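Local coordinates for aminoacyl-histidine dipeptidase (Vibrio alginolyticus, PDB 3MRU), which probably hydrolyses dipeptides of the Xaa-His type, such as carnosine, as a zinc-dependent metallopeptidase of the M20C family, at residues 199-204 / 311-316. Numbering follows the deposited sequence.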
loop_
_atom_site.group_PDB
_atom_site.type_symbol
_atom_site.label_atom_id
_atom_site.label_comp_id
_atom_site.label_asym_id
_atom_site.label_seq_id
_atom_site.Cartn_x
_atom_site.Cartn_y
_atom_site.Cartn_z
ATOM N N ASP A 199 -4.736 6.797 -40.331
ATOM C CA ASP A 199 -5.338 7.082 -41.631
ATOM C C ASP A 199 -6.578 7.923 -41.429
ATOM O O ASP A 199 -7.302 7.737 -40.447
ATOM C CB ASP A 199 -5.662 5.786 -42.357
ATOM C CG ASP A 199 -4.412 4.981 -42.668
ATOM O OD1 ASP A 199 -4.557 3.838 -43.156
ATOM O OD2 ASP A 199 -3.278 5.485 -42.429
ATOM N N ALA A 200 -6.806 8.857 -42.348
ATOM C CA ALA A 200 -7.891 9.835 -42.216
ATOM C C ALA A 200 -9.287 9.214 -42.268
ATOM O O ALA A 200 -9.527 8.188 -42.925
ATOM C CB ALA A 200 -7.758 10.955 -43.254
ATOM N N ILE A 201 -10.180 9.869 -41.536
ATOM C CA ILE A 201 -11.601 9.576 -41.425
ATOM C C ILE A 201 -12.287 9.470 -42.790
ATOM O O ILE A 201 -12.332 10.456 -43.526
ATOM C CB ILE A 201 -12.284 10.729 -40.647
ATOM C CG1 ILE A 201 -11.253 11.511 -39.798
ATOM C CG2 ILE A 201 -13.483 10.220 -39.846
ATOM C CD1 ILE A 201 -10.518 10.657 -38.732
ATOM N N PRO A 202 -12.844 8.293 -43.133
ATOM C CA PRO A 202 -13.459 8.204 -44.471
ATOM C C PRO A 202 -14.784 8.999 -44.603
ATOM O O PRO A 202 -15.437 9.315 -43.594
ATOM C CB PRO A 202 -13.650 6.693 -44.689
ATOM C CG PRO A 202 -13.673 6.098 -43.307
ATOM C CD PRO A 202 -12.951 7.032 -42.369
ATOM N N ALA A 203 -15.147 9.317 -45.849
ATOM C CA ALA A 203 -16.249 10.221 -46.154
ATOM C C ALA A 203 -17.539 9.851 -45.427
ATOM O O ALA A 203 -17.966 8.685 -45.431
ATOM C CB ALA A 203 -16.482 10.272 -47.659
ATOM N N GLY A 204 -18.140 10.860 -44.794
ATOM C CA GLY A 204 -19.448 10.719 -44.137
ATOM C C GLY A 204 -19.438 10.165 -42.718
ATOM O O GLY A 204 -20.487 10.059 -42.078
ATOM N N THR A 311 -14.599 16.022 -34.783
ATOM C CA THR A 311 -13.303 16.699 -34.963
ATOM C C THR A 311 -12.288 15.785 -35.657
ATOM O O THR A 311 -12.296 14.571 -35.428
ATOM C CB THR A 311 -12.690 17.183 -33.621
ATOM O OG1 THR A 311 -11.329 17.576 -33.841
ATOM C CG2 THR A 311 -12.717 16.071 -32.563
ATOM N N ASP A 312 -11.417 16.366 -36.486
ATOM C CA ASP A 312 -10.321 15.605 -37.099
ATOM C C ASP A 312 -8.995 15.856 -36.346
ATOM O O ASP A 312 -8.661 17.010 -36.057
ATOM C CB ASP A 312 -10.228 15.847 -38.632
ATOM C CG ASP A 312 -8.962 16.603 -39.063
ATOM O OD1 ASP A 312 -7.837 16.144 -38.741
ATOM O OD2 ASP A 312 -9.094 17.644 -39.760
ATOM N N ALA A 313 -8.260 14.798 -35.981
ATOM C CA ALA A 313 -8.655 13.378 -36.097
ATOM C C ALA A 313 -7.508 12.492 -36.513
ATOM O O ALA A 313 -6.513 12.395 -35.800
ATOM C CB ALA A 313 -9.818 13.165 -37.050
ATOM N N GLN A 314 -7.650 11.867 -37.682
ATOM C CA GLN A 314 -6.778 10.779 -38.090
ATOM C C GLN A 314 -7.098 9.553 -37.232
ATOM O O GLN A 314 -6.690 9.447 -36.076
ATOM C CB GLN A 314 -5.295 11.179 -37.994
ATOM C CG GLN A 314 -4.832 12.127 -39.086
ATOM C CD GLN A 314 -4.968 11.494 -40.458
ATOM O OE1 GLN A 314 -4.710 10.298 -40.637
ATOM N NE2 GLN A 314 -5.395 12.290 -41.434
ATOM N N VAL A 315 -7.875 8.641 -37.806
ATOM C CA VAL A 315 -8.256 7.401 -37.140
ATOM C C VAL A 315 -7.056 6.424 -37.086
ATOM O O VAL A 315 -6.159 6.509 -37.920
ATOM C CB VAL A 315 -9.478 6.788 -37.869
ATOM C CG1 VAL A 315 -9.555 5.302 -37.664
ATOM C CG2 VAL A 315 -10.752 7.460 -37.388
ATOM N N PHE A 316 -7.035 5.530 -36.092
ATOM C CA PHE A 316 -6.085 4.417 -36.045
ATOM C C PHE A 316 -6.129 3.663 -37.337
ATOM O O PHE A 316 -7.213 3.362 -37.829
ATOM C CB PHE A 316 -6.537 3.396 -35.017
ATOM C CG PHE A 316 -6.164 3.717 -33.621
ATOM C CD1 PHE A 316 -6.451 4.961 -33.070
ATOM C CD2 PHE A 316 -5.570 2.755 -32.832
ATOM C CE1 PHE A 316 -6.131 5.240 -31.764
ATOM C CE2 PHE A 316 -5.251 3.030 -31.529
ATOM C CZ PHE A 316 -5.535 4.274 -30.989
#
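Asp199 and Val315 face each other as an antiparallel hydrogen-bonded pair, joined through their backbones. Asp199 N donates to Val315 O over 2.8 Å, almost in line with the carbonyl but bent to 135° at the hydrogen. The return bond, from Val315 N to Asp199 O, is weak.

On the side of Ile201, the methyl CD1 ends beside the 313-315 backbone and lies 3.5 Å from Val315 CG2. That branch of Val315 stands anti to its own carbonyl carbon, while CG1 is anti to the backbone N (chi1 155°). Ala271 of strand 266-273 touches both Ile201 and Val315, so that a small apolar patch forms near the surface.

Gln314 turns its CB away from 199-204, yet a bend at chi2 (-62°) folds the chain back and brings its terminal amide over Ala200. The amide carbon CD sits 3.7 Å from Ala200 N and 4.0 Å from Ala200 CB. The backbone O of Gln314 accepts a hydrogen bond from Arg198 NE, tying this residue again to the end of strand 181-199.

Far from the zinc site, the contact joins the loop that links strands 181-199 and 205-213 to the short strand 315-316. Phe316, the second residue of that strand, is bonded through its backbone to Leu250 of strand 249-255. The two-residue strand thus pairs antiparallel with the end of strand 181-199, as an edge addition to the large branched beta sheet.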